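Local coordinates for putative flagellar protein FliS (Parabacteroides merdae ATCC 43184, PDB 4YOK), which is of unknown function but joins a prealbumin-like N-terminal domain to a C-terminal domain of the E-set clan, despite its flagellar name, at residues Asn24-Gly29 against Asp145-Leu150; Phe102-Glu107 against Ala118-Asn123; Val134-Ser139 against Ala183-Leu188. All coordinates share one frame; numbering follows the deposited sequence.

Interaction 1. Residues Asn24-Gly29 against Asp145-Leu150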
ATOM      1  N   ASN A  24      -3.911  -1.022   1.463  1.00 16.40           N
ATOM      2  CA  ASN A  24      -3.625  -1.073   0.024  1.00 15.68           C
ATOM      3  C   ASN A  24      -2.405  -0.169  -0.235  1.00 17.44           C
ATOM      4  O   ASN A  24      -2.452   1.023   0.060  1.00 17.78           O
ATOM      5  CB  ASN A  24      -4.866  -0.606  -0.729  1.00 17.98           C
ATOM      6  CG  ASN A  24      -6.093  -1.432  -0.389  1.00 35.23           C
ATOM      7  OD1 ASN A  24      -6.961  -1.058   0.413  1.00 40.81           O
ATOM      8  ND2 ASN A  24      -6.125  -2.614  -0.895  1.00 20.96           N
ATOM      9  N   LEU A  25      -1.297  -0.760  -0.676  1.00 14.44           N
ATOM     10  CA  LEU A  25      -0.019  -0.059  -0.820  1.00 14.58           C
ATOM     11  C   LEU A  25       0.635  -0.241  -2.180  1.00 17.72           C
ATOM     12  O   LEU A  25       0.177  -1.034  -2.995  1.00 17.40           O
ATOM     13  CB  LEU A  25       0.938  -0.641   0.258  1.00 14.72           C
ATOM     14  CG  LEU A  25       0.441  -0.559   1.736  1.00 19.67           C
ATOM     15  CD1 LEU A  25       1.274  -1.427   2.636  1.00 20.88           C
ATOM     16  CD2 LEU A  25       0.452   0.873   2.240  1.00 19.55           C
ATOM     17  N   ARG A  26       1.773   0.428  -2.378  1.00 16.22           N
ATOM     18  CA  ARG A  26       2.574   0.197  -3.578  1.00 15.82           C
ATOM     19  C   ARG A  26       3.337  -1.086  -3.302  1.00 18.59           C
ATOM     20  O   ARG A  26       4.138  -1.139  -2.349  1.00 16.93           O
ATOM     21  CB  ARG A  26       3.517   1.370  -3.872  1.00 17.13           C
ATOM     22  CG  ARG A  26       4.487   0.995  -5.007  1.00 16.24           C
ATOM     23  CD  ARG A  26       5.273   2.172  -5.577  1.00 17.70           C
ATOM     24  NE  ARG A  26       6.226   1.645  -6.569  1.00 22.76           N
ATOM     25  CZ  ARG A  26       7.480   2.050  -6.728  1.00 26.64           C
ATOM     26  NH1 ARG A  26       7.958   3.059  -6.004  1.00 22.78           N
ATOM     27  NH2 ARG A  26       8.265   1.458  -7.619  1.00 22.14           N
ATOM     28  N   GLY A  27       3.029  -2.114  -4.079  1.00 15.82           N
ATOM     29  CA  GLY A  27       3.617  -3.435  -3.878  1.00 16.88           C
ATOM     30  C   GLY A  27       4.731  -3.781  -4.831  1.00 21.63           C
ATOM     31  O   GLY A  27       5.029  -4.958  -5.009  1.00 19.94           O
ATOM     32  N   THR A  28       5.340  -2.770  -5.466  1.00 19.88           N
ATOM     33  CA  THR A  28       6.427  -2.964  -6.446  1.00 19.94           C
ATOM     34  C   THR A  28       7.674  -2.167  -6.067  1.00 22.02           C
ATOM     35  O   THR A  28       7.569  -1.206  -5.301  1.00 19.67           O
ATOM     36  CB  THR A  28       5.966  -2.490  -7.837  1.00 26.61           C
ATOM     37  OG1 THR A  28       5.604  -1.104  -7.755  1.00 24.13           O
ATOM     38  CG2 THR A  28       4.811  -3.345  -8.425  1.00 23.46           C
ATOM     39  N   GLY A  29       8.812  -2.513  -6.680  1.00 20.50           N
ATOM     40  CA  GLY A  29      10.075  -1.787  -6.553  1.00 20.42           C
ATOM     41  C   GLY A  29      10.620  -1.622  -5.147  1.00 24.88           C
ATOM     42  O   GLY A  29      11.392  -0.698  -4.897  1.00 25.14           O
ATOM     43  N   ASP A 145       0.299   1.693  -9.470  1.00 16.24           N
ATOM     44  CA  ASP A 145       0.785   2.580  -8.402  1.00 16.27           C
ATOM     45  C   ASP A 145       1.359   3.859  -9.028  1.00 21.20           C
ATOM     46  O   ASP A 145       1.241   4.045 -10.245  1.00 20.65           O
ATOM     47  CB  ASP A 145       1.789   1.866  -7.462  1.00 17.70           C
ATOM     48  CG  ASP A 145       2.957   1.234  -8.183  1.00 22.02           C
ATOM     49  OD1 ASP A 145       3.761   1.986  -8.775  1.00 21.63           O
ATOM     50  OD2 ASP A 145       3.123  -0.018  -8.077  1.00 22.60           O
ATOM     51  N   ASP A 146       1.932   4.758  -8.208  1.00 18.85           N
ATOM     52  CA  ASP A 146       2.443   6.047  -8.688  1.00 21.12           C
ATOM     53  C   ASP A 146       3.562   5.911  -9.755  1.00 24.68           C
ATOM     54  O   ASP A 146       3.747   6.840 -10.542  1.00 23.81           O
ATOM     55  CB  ASP A 146       2.912   6.936  -7.519  1.00 23.33           C
ATOM     56  CG  ASP A 146       3.921   6.336  -6.559  1.00 29.91           C
ATOM     57  OD1 ASP A 146       4.394   5.215  -6.812  1.00 23.45           O
ATOM     58  OD2 ASP A 146       4.197   6.970  -5.520  1.00 44.78           O
ATOM     59  N   VAL A 147       4.260   4.748  -9.803  1.00 22.08           N
ATOM     60  CA  VAL A 147       5.345   4.497 -10.781  1.00 23.38           C
ATOM     61  C   VAL A 147       4.843   3.553 -11.872  1.00 27.06           C
ATOM     62  O   VAL A 147       5.161   3.745 -13.037  1.00 28.91           O
ATOM     63  CB  VAL A 147       6.628   3.924 -10.086  1.00 28.39           C
ATOM     64  CG1 VAL A 147       7.716   3.556 -11.102  1.00 29.95           C
ATOM     65  CG2 VAL A 147       7.178   4.896  -9.050  1.00 28.15           C
ATOM     66  N   ASN A 148       4.085   2.521 -11.490  1.00 23.29           N
ATOM     67  CA  ASN A 148       3.612   1.488 -12.397  1.00 22.73           C
ATOM     68  C   ASN A 148       2.225   1.775 -12.856  1.00 22.84           C
ATOM     69  O   ASN A 148       1.270   1.424 -12.186  1.00 22.11           O
ATOM     70  CB  ASN A 148       3.673   0.115 -11.729  1.00 25.39           C
ATOM     71  CG  ASN A 148       5.066  -0.288 -11.382  1.00 41.95           C
ATOM     72  OD1 ASN A 148       5.597   0.084 -10.325  1.00 36.57           O
ATOM     73  ND2 ASN A 148       5.708  -0.988 -12.304  1.00 31.39           N
ATOM     74  N   ASN A 149       2.103   2.394 -14.014  1.00 18.93           N
ATOM     75  CA  ASN A 149       0.805   2.723 -14.563  1.00 19.43           C
ATOM     76  C   ASN A 149       0.935   3.097 -16.035  1.00 23.50           C
ATOM     77  O   ASN A 149       2.032   3.404 -16.503  1.00 22.68           O
ATOM     78  CB  ASN A 149       0.193   3.899 -13.753  1.00 16.29           C
ATOM     79  CG  ASN A 149       1.018   5.168 -13.822  1.00 28.79           C
ATOM     80  OD1 ASN A 149       1.047   5.823 -14.861  1.00 18.86           O
ATOM     81  ND2 ASN A 149       1.700   5.550 -12.732  1.00 19.34           N
ATOM     82  N   LEU A 150      -0.201   3.128 -16.726  1.00 21.77           N
ATOM     83  CA  LEU A 150      -0.347   3.534 -18.115  1.00 24.22           C
ATOM     84  C   LEU A 150      -0.816   4.994 -18.196  1.00 25.55           C
ATOM     85  O   LEU A 150      -0.630   5.671 -19.216  1.00 26.45           O
ATOM     86  CB  LEU A 150      -1.398   2.591 -18.734  1.00 26.48           C
ATOM     87  CG  LEU A 150      -1.456   2.516 -20.226  1.00 34.36           C
ATOM     88  CD1 LEU A 150      -0.297   1.709 -20.763  1.00 36.65           C
ATOM     89  CD2 LEU A 150      -2.754   1.862 -20.659  1.00 38.80           C
TER
HETATM   90  O   HOH W   1       6.530   5.246  -4.943  1.00 28.04           O
HETATM   91  O   HOH W   2       1.573  -1.554  -6.510  1.00 19.04           O
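R26 reaches D145 because its CG stands trans to the backbone N (chi1 171°) and the chain runs extended to NE, while D145 CG sits between its own N and carbonyl carbon (chi1 54°), turning the carboxylate toward the arginine. The result is a salt bridge, R26 NE to D145 OD1 at 3.3 Å, met obliquely, with guanidinium and carboxylate planes 48° apart. The same NE donates to T28 OG1, which lies close to the guanidinium plane. T28 OG1 in turn donates to D145 OD2 at 2.7 Å on the syn side, so the hydroxyl links arginine and carboxylate. V147 CG2 lies over one guanidinium face, 3.6 Å from R26 NH1, and T28 O lies above the opposite face, near its rim. The contact joins two irregular loops, one from the DUF3823 N-terminal domain and one from the C-terminal domain, and so forms part of the interface between them. D145 also shapes its own loop through an Asx turn: OD1 accepts from V147 N through its anti lone pair and from N148 N, 2.8 Å away, from above the carboxylate plane. Two waters bridge the loops. One accepts from R26 NH1 and donates to D146 OD1; the other accepts from G27 N and donates to D145 OD2. Beyond them, Y197 of strand 196-202 packs against R26 and D145, and its hydroxyl is hydrogen-bonded to D146 N.

Interaction 2. Residues Phe102-Glu107 against Ala118-Asn123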
ATOM      1  N   PHE A 102      -4.022   8.835   6.419  1.00 17.57           N
ATOM      2  CA  PHE A 102      -5.327   8.862   5.758  1.00 16.91           C
ATOM      3  C   PHE A 102      -5.800   7.470   5.362  1.00 19.88           C
ATOM      4  O   PHE A 102      -5.000   6.567   5.151  1.00 18.04           O
ATOM      5  CB  PHE A 102      -5.269   9.720   4.463  1.00 18.45           C
ATOM      6  CG  PHE A 102      -4.897  11.162   4.725  1.00 18.98           C
ATOM      7  CD1 PHE A 102      -5.845  12.065   5.201  1.00 20.37           C
ATOM      8  CD2 PHE A 102      -3.586  11.602   4.548  1.00 18.80           C
ATOM      9  CE1 PHE A 102      -5.487  13.387   5.505  1.00 20.84           C
ATOM     10  CE2 PHE A 102      -3.232  12.931   4.833  1.00 21.57           C
ATOM     11  CZ  PHE A 102      -4.181  13.803   5.336  1.00 20.44           C
HETATM   12  N   MSE A 103      -7.116   7.318   5.263  1.00 17.82           N
HETATM   13  CA  MSE A 103      -7.758   6.114   4.757  1.00 16.51           C
HETATM   14  C   MSE A 103      -8.688   6.546   3.617  1.00 19.04           C
HETATM   15  O   MSE A 103      -9.337   7.587   3.706  1.00 19.45           O
HETATM   16  CB  MSE A 103      -8.522   5.331   5.854  1.00 18.24           C
HETATM   17  CG  MSE A 103      -7.611   4.666   6.888  1.00 24.79           C
HETATM   18 SE   MSE A 103      -6.543   3.150   6.172  0.75 31.64          SE
HETATM   19  CE  MSE A 103      -8.011   1.901   5.907  1.00 28.90           C
ATOM     20  N   ILE A 104      -8.748   5.733   2.566  1.00 17.08           N
ATOM     21  CA  ILE A 104      -9.623   5.927   1.415  1.00 17.00           C
ATOM     22  C   ILE A 104     -10.760   4.929   1.577  1.00 21.94           C
ATOM     23  O   ILE A 104     -10.500   3.770   1.898  1.00 20.41           O
ATOM     24  CB  ILE A 104      -8.856   5.710   0.074  1.00 19.91           C
ATOM     25  CG1 ILE A 104      -7.668   6.677  -0.077  1.00 19.43           C
ATOM     26  CG2 ILE A 104      -9.804   5.798  -1.139  1.00 20.75           C
ATOM     27  CD1 ILE A 104      -6.643   6.232  -1.157  1.00 24.19           C
ATOM     28  N   SER A 105     -12.005   5.362   1.354  1.00 19.51           N
ATOM     29  CA  SER A 105     -13.157   4.461   1.442  1.00 20.31           C
ATOM     30  C   SER A 105     -14.228   4.863   0.430  1.00 24.37           C
ATOM     31  O   SER A 105     -14.107   5.915  -0.195  1.00 22.39           O
ATOM     32  CB  SER A 105     -13.744   4.481   2.853  1.00 24.22           C
ATOM     33  OG  SER A 105     -14.303   5.747   3.149  1.00 28.12           O
ATOM     34  N   ASN A 106     -15.266   4.008   0.268  1.00 22.04           N
ATOM     35  CA  ASN A 106     -16.430   4.236  -0.602  1.00 22.85           C
ATOM     36  C   ASN A 106     -16.025   4.576  -2.052  1.00 24.94           C
ATOM     37  O   ASN A 106     -16.650   5.425  -2.682  1.00 25.16           O
ATOM     38  CB  ASN A 106     -17.305   5.362  -0.007  1.00 28.53           C
ATOM     39  CG  ASN A 106     -18.743   5.352  -0.467  1.00 59.84           C
ATOM     40  OD1 ASN A 106     -19.319   4.303  -0.807  1.00 54.37           O
ATOM     41  ND2 ASN A 106     -19.349   6.534  -0.488  1.00 54.11           N
ATOM     42  N   GLU A 107     -14.998   3.908  -2.580  1.00 22.08           N
ATOM     43  CA  GLU A 107     -14.489   4.211  -3.930  1.00 21.78           C
ATOM     44  C   GLU A 107     -15.405   3.752  -5.035  1.00 25.25           C
ATOM     45  O   GLU A 107     -15.889   2.615  -5.040  1.00 25.83           O
ATOM     46  CB  GLU A 107     -13.111   3.581  -4.183  1.00 22.41           C
ATOM     47  CG  GLU A 107     -12.094   3.913  -3.116  1.00 36.50           C
ATOM     48  CD  GLU A 107     -11.941   2.822  -2.073  1.00 47.90           C
ATOM     49  OE1 GLU A 107     -12.925   2.093  -1.822  1.00 33.64           O
ATOM     50  OE2 GLU A 107     -10.842   2.710  -1.489  1.00 48.76           O
ATOM     51  N   ALA A 118     -13.744   9.333 -10.623  1.00 18.66           N
ATOM     52  CA  ALA A 118     -13.423   8.748  -9.322  1.00 17.58           C
ATOM     53  C   ALA A 118     -14.122   9.531  -8.217  1.00 22.87           C
ATOM     54  O   ALA A 118     -13.925  10.745  -8.083  1.00 21.52           O
ATOM     55  CB  ALA A 118     -11.905   8.729  -9.099  1.00 16.94           C
ATOM     56  N   SER A 119     -15.021   8.853  -7.499  1.00 19.51           N
ATOM     57  CA  SER A 119     -15.695   9.422  -6.341  1.00 19.85           C
ATOM     58  C   SER A 119     -15.299   8.566  -5.159  1.00 22.45           C
ATOM     59  O   SER A 119     -15.324   7.343  -5.279  1.00 21.21           O
ATOM     60  CB  SER A 119     -17.212   9.426  -6.540  1.00 23.20           C
ATOM     61  OG  SER A 119     -17.534  10.427  -7.489  1.00 39.90           O
ATOM     62  N   PHE A 120     -14.877   9.183  -4.047  1.00 18.92           N
ATOM     63  CA  PHE A 120     -14.443   8.438  -2.859  1.00 18.62           C
ATOM     64  C   PHE A 120     -14.342   9.369  -1.677  1.00 23.90           C
ATOM     65  O   PHE A 120     -14.519  10.588  -1.823  1.00 24.36           O
ATOM     66  CB  PHE A 120     -13.094   7.692  -3.090  1.00 19.88           C
ATOM     67  CG  PHE A 120     -11.963   8.559  -3.598  1.00 20.50           C
ATOM     68  CD1 PHE A 120     -11.836   8.839  -4.955  1.00 22.07           C
ATOM     69  CD2 PHE A 120     -10.974   9.013  -2.736  1.00 22.08           C
ATOM     70  CE1 PHE A 120     -10.788   9.628  -5.427  1.00 22.72           C
ATOM     71  CE2 PHE A 120      -9.906   9.784  -3.215  1.00 24.59           C
ATOM     72  CZ  PHE A 120      -9.848  10.124  -4.549  1.00 22.10           C
HETATM   73  N   MSE A 121     -14.129   8.793  -0.502  1.00 19.93           N
HETATM   74  CA  MSE A 121     -13.965   9.531   0.741  1.00 22.54           C
HETATM   75  C   MSE A 121     -12.529   9.419   1.240  1.00 22.36           C
HETATM   76  O   MSE A 121     -11.946   8.335   1.218  1.00 19.88           O
HETATM   77  CB  MSE A 121     -14.921   8.969   1.807  1.00 28.48           C
HETATM   78  CG  MSE A 121     -16.353   9.334   1.549  1.00 42.56           C
HETATM   79 SE   MSE A 121     -16.812  10.820   2.706  0.75 58.44          SE
HETATM   80  CE  MSE A 121     -16.604   9.871   4.461  1.00 55.08           C
ATOM     81  N   ILE A 122     -11.975  10.535   1.690  1.00 19.40           N
ATOM     82  CA  ILE A 122     -10.646  10.588   2.297  1.00 18.90           C
ATOM     83  C   ILE A 122     -10.875  10.928   3.746  1.00 24.11           C
ATOM     84  O   ILE A 122     -11.381  12.016   4.055  1.00 24.90           O
ATOM     85  CB  ILE A 122      -9.662  11.572   1.614  1.00 20.99           C
ATOM     86  CG1 ILE A 122      -9.386  11.164   0.151  1.00 19.89           C
ATOM     87  CG2 ILE A 122      -8.342  11.659   2.447  1.00 22.39           C
ATOM     88  CD1 ILE A 122      -8.719  12.294  -0.686  1.00 22.24           C
ATOM     89  N   ASN A 123     -10.565   9.985   4.615  1.00 20.12           N
ATOM     90  CA  ASN A 123     -10.726  10.125   6.060  1.00 21.64           C
ATOM     91  C   ASN A 123      -9.380  10.421   6.693  1.00 26.05           C
ATOM     92  O   ASN A 123      -8.449   9.620   6.548  1.00 25.22           O
ATOM     93  CB  ASN A 123     -11.319   8.822   6.635  1.00 23.81           C
ATOM     94  CG  ASN A 123     -12.521   8.332   5.851  1.00 45.37           C
ATOM     95  OD1 ASN A 123     -13.566   8.969   5.862  1.00 40.53           O
ATOM     96  ND2 ASN A 123     -12.350   7.285   5.033  1.00 35.59           N
TER
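F102-S105 and A118-N123 pair as the two antiparallel arms of a beta hairpin at an edge of the three-stranded sheet of the C-terminal domain, their axes 4.7 Å apart and 161° between directions. Four backbone hydrogen bonds, two of them at 173°, fix the register: M103 with N123 and S105 with M121 are hydrogen-bonded pairs, and I104 with I122 is the non-hydrogen-bonded pair between them. Apolar contacts gather on the I104 and I122 face, which turns to V187 of strand 182-189. There I104 CG2 approaches F120 CD2 obliquely at 3.8 Å, and I122 CG2 meets F102 CD1 at 3.7 Å. The opposite face, that of M103, S105, M121 and N123, carries the polar pair S105 and N123 alongside two selenomethionines. S105 OG, held between its backbone N and carbonyl carbon (chi1 66°), accepts from N123 ND2 at 3.1 Å, the oxygen lying almost exactly in the amide plane, while the same ND2 makes a weak bond to M103 O at 3.3 Å. A leucine in place of N123 would probably leave the S105 hydroxyl without this cross-strand donor. S105 OG also touches M121 CB, at 3.5 Å.

Interaction 3. Residues Val134-Ser139 against Ala183-Leu188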
ATOM      1  N   VAL A 134      -3.340  13.746  -4.549  1.00 16.66           N
ATOM      2  CA  VAL A 134      -4.270  12.663  -4.833  1.00 16.71           C
ATOM      3  C   VAL A 134      -3.986  12.240  -6.283  1.00 20.12           C
ATOM      4  O   VAL A 134      -3.817  13.097  -7.165  1.00 20.45           O
ATOM      5  CB  VAL A 134      -5.729  13.096  -4.582  1.00 20.44           C
ATOM      6  CG1 VAL A 134      -6.695  11.997  -4.976  1.00 20.24           C
ATOM      7  CG2 VAL A 134      -5.924  13.471  -3.110  1.00 20.47           C
HETATM    8  N   MSE A 135      -3.934  10.937  -6.527  1.00 16.58           N
HETATM    9  CA  MSE A 135      -3.582  10.413  -7.852  1.00 16.68           C
HETATM   10  C   MSE A 135      -4.647   9.471  -8.385  1.00 20.31           C
HETATM   11  O   MSE A 135      -5.125   8.587  -7.665  1.00 20.51           O
HETATM   12  CB  MSE A 135      -2.223   9.669  -7.804  1.00 19.79           C
HETATM   13  CG  MSE A 135      -1.077  10.550  -7.328  1.00 25.83           C
HETATM   14 SE   MSE A 135       0.500   9.470  -6.995  0.75 33.01          SE
HETATM   15  CE  MSE A 135      -0.071   8.844  -5.161  1.00 29.26           C
ATOM     16  N   LEU A 136      -5.023   9.684  -9.648  1.00 16.17           N
ATOM     17  CA  LEU A 136      -5.950   8.839 -10.407  1.00 16.41           C
ATOM     18  C   LEU A 136      -5.080   8.030 -11.336  1.00 19.43           C
ATOM     19  O   LEU A 136      -4.279   8.611 -12.066  1.00 18.44           O
ATOM     20  CB  LEU A 136      -6.991   9.694 -11.153  1.00 17.37           C
ATOM     21  CG  LEU A 136      -8.342   9.866 -10.441  1.00 22.61           C
ATOM     22  CD1 LEU A 136      -8.200  10.468  -9.055  1.00 22.59           C
ATOM     23  CD2 LEU A 136      -9.338  10.613 -11.304  1.00 23.05           C
ATOM     24  N   LEU A 137      -5.150   6.690 -11.238  1.00 15.42           N
ATOM     25  CA  LEU A 137      -4.275   5.798 -11.989  1.00 14.55           C
ATOM     26  C   LEU A 137      -5.006   4.745 -12.778  1.00 17.52           C
ATOM     27  O   LEU A 137      -6.029   4.213 -12.324  1.00 16.70           O
ATOM     28  CB  LEU A 137      -3.325   5.065 -10.999  1.00 14.78           C
ATOM     29  CG  LEU A 137      -2.542   5.929 -10.010  1.00 18.47           C
ATOM     30  CD1 LEU A 137      -2.038   5.100  -8.818  1.00 16.72           C
ATOM     31  CD2 LEU A 137      -1.402   6.661 -10.705  1.00 18.45           C
ATOM     32  N   LEU A 138      -4.449   4.403 -13.954  1.00 14.44           N
ATOM     33  CA  LEU A 138      -4.912   3.290 -14.775  1.00 16.04           C
ATOM     34  C   LEU A 138      -3.706   2.436 -15.140  1.00 19.14           C
ATOM     35  O   LEU A 138      -2.605   2.969 -15.331  1.00 18.02           O
ATOM     36  CB  LEU A 138      -5.659   3.717 -16.052  1.00 16.23           C
ATOM     37  CG  LEU A 138      -7.000   4.450 -15.861  1.00 20.38           C
ATOM     38  CD1 LEU A 138      -7.429   5.144 -17.161  1.00 20.03           C
ATOM     39  CD2 LEU A 138      -8.102   3.487 -15.393  1.00 18.94           C
ATOM     40  N   SER A 139      -3.910   1.124 -15.225  1.00 15.98           N
ATOM     41  CA  SER A 139      -2.853   0.201 -15.614  1.00 14.56           C
ATOM     42  C   SER A 139      -3.412  -0.866 -16.552  1.00 20.52           C
ATOM     43  O   SER A 139      -4.594  -1.197 -16.442  1.00 19.89           O
ATOM     44  CB  SER A 139      -2.259  -0.461 -14.362  1.00 16.57           C
ATOM     45  OG  SER A 139      -1.287  -1.431 -14.732  1.00 20.32           O
ATOM     46  N   ALA A 183      -7.959   0.152 -12.441  1.00 18.24           N
ATOM     47  CA  ALA A 183      -7.950   1.500 -11.885  1.00 17.28           C
ATOM     48  C   ALA A 183      -7.565   1.475 -10.428  1.00 19.06           C
ATOM     49  O   ALA A 183      -7.779   0.470  -9.734  1.00 18.34           O
ATOM     50  CB  ALA A 183      -9.318   2.159 -12.054  1.00 18.60           C
ATOM     51  N   ARG A 184      -7.037   2.604  -9.948  1.00 15.89           N
ATOM     52  CA  ARG A 184      -6.669   2.759  -8.541  1.00 14.78           C
ATOM     53  C   ARG A 184      -6.599   4.240  -8.204  1.00 18.33           C
ATOM     54  O   ARG A 184      -6.340   5.075  -9.085  1.00 17.06           O
ATOM     55  CB  ARG A 184      -5.303   2.072  -8.244  1.00 13.95           C
ATOM     56  CG  ARG A 184      -5.168   1.572  -6.808  1.00 16.15           C
ATOM     57  CD  ARG A 184      -3.796   0.930  -6.578  1.00 17.74           C
ATOM     58  NE  ARG A 184      -3.739   0.109  -5.357  1.00 17.88           N
ATOM     59  CZ  ARG A 184      -2.613  -0.327  -4.793  1.00 23.28           C
ATOM     60  NH1 ARG A 184      -1.433  -0.025  -5.327  1.00 14.62           N
ATOM     61  NH2 ARG A 184      -2.657  -1.047  -3.672  1.00 15.72           N
ATOM     62  N   VAL A 185      -6.772   4.571  -6.925  1.00 14.56           N
ATOM     63  CA  VAL A 185      -6.561   5.954  -6.507  1.00 15.17           C
ATOM     64  C   VAL A 185      -5.521   5.935  -5.379  1.00 18.22           C
ATOM     65  O   VAL A 185      -5.416   4.929  -4.663  1.00 16.17           O
ATOM     66  CB  VAL A 185      -7.824   6.764  -6.142  1.00 20.74           C
ATOM     67  CG1 VAL A 185      -8.686   7.024  -7.385  1.00 21.76           C
ATOM     68  CG2 VAL A 185      -8.632   6.101  -5.028  1.00 21.06           C
ATOM     69  N   GLY A 186      -4.762   7.015  -5.266  1.00 15.69           N
ATOM     70  CA  GLY A 186      -3.735   7.142  -4.234  1.00 16.25           C
ATOM     71  C   GLY A 186      -3.812   8.467  -3.508  1.00 18.78           C
ATOM     72  O   GLY A 186      -4.251   9.462  -4.084  1.00 17.04           O
ATOM     73  N   VAL A 187      -3.414   8.480  -2.228  1.00 16.20           N
ATOM     74  CA  VAL A 187      -3.372   9.678  -1.391  1.00 15.52           C
ATOM     75  C   VAL A 187      -2.019   9.692  -0.673  1.00 18.89           C
ATOM     76  O   VAL A 187      -1.683   8.761   0.069  1.00 17.48           O
ATOM     77  CB  VAL A 187      -4.562   9.799  -0.392  1.00 18.90           C
ATOM     78  CG1 VAL A 187      -4.379  11.001   0.543  1.00 20.14           C
ATOM     79  CG2 VAL A 187      -5.902   9.899  -1.137  1.00 18.53           C
ATOM     80  N   LEU A 188      -1.243  10.733  -0.942  1.00 16.70           N
ATOM     81  CA  LEU A 188       0.063  10.967  -0.332  1.00 16.12           C
ATOM     82  C   LEU A 188      -0.050  12.111   0.679  1.00 20.79           C
ATOM     83  O   LEU A 188      -0.543  13.179   0.348  1.00 19.83           O
ATOM     84  CB  LEU A 188       1.102  11.314  -1.419  1.00 16.11           C
ATOM     85  CG  LEU A 188       2.516  11.647  -0.923  1.00 19.31           C
ATOM     86  CD1 LEU A 188       3.240  10.378  -0.430  1.00 19.73           C
ATOM     87  CD2 LEU A 188       3.328  12.329  -2.033  1.00 21.19           C
TER
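V134 and V187 lie side by side and point the same way, CG2 to CG2 at 4.1 Å, the first of three apolar pairs along one face of this two-strand contact. Next comes L136, whose CD1 rests on V185 CG1 at 3.9 Å. At the far end the bulk is unequal: A183 offers just a methyl, and L138 leans its CD2 toward it, reaching CB at 3.8 Å. Thus a long branched side chain fills the low place beside a short one.

The other face has a sharper match of bump and hollow. G186 has no side chain, and M135, a selenomethionine, runs out through an extended chi2 and then bends at chi3 (-81°), bringing its CE over the glycine at 4.1 Å from G186 CA. A beta carbon on G186 would clash with that methyl, so the hollow is already taken. L137 CB lies 3.6 Å from R184 O on this face, while R184, also rooted there, carries its guanidinium away to S198 O and A144 O.

Beneath the side chains, M135 with G186 and L137 with R184 form hydrogen-bonded pairs; L137 N to R184 O is 2.9 Å. The strand axes approach to 4.6 Å at 163°. All ten touching residues are buried. The V134, L136, V185 and V187 face packs against strands 102-111 and 115-124 of another sheet, giving a face-to-face beta sandwich, consistent with the immunoglobulin-like folds of the E-set clan, with 131-139 and 182-189 as inner strands of its four-stranded sheet.

In the fold
Interactions 2 and 3 belong to opposing sheets of the C-terminal domain, their centres about 11 Å apart, and meet through side chains: F120 CZ lies 3.7 Å from V134 CG1, and V187 CG2 receives both I122 CD1 and I104 CD1. Interaction 1 lies about 9 Å, centre to centre, from interaction 3 and touches the sheet's other side. L25 O accepts a hydrogen bond from R184 NH2 at 2.9 Å, so the arginine of 183-188 reaches the N-terminal domain, while D146 CB packs on M135 SE at 3.5 Å. Interactions 1 and 2 do not touch, their nearest atoms being about 6 Å apart. One face of interaction 3 thus lines the sandwich interior, and the other, with M135 and R184, meets interaction 1.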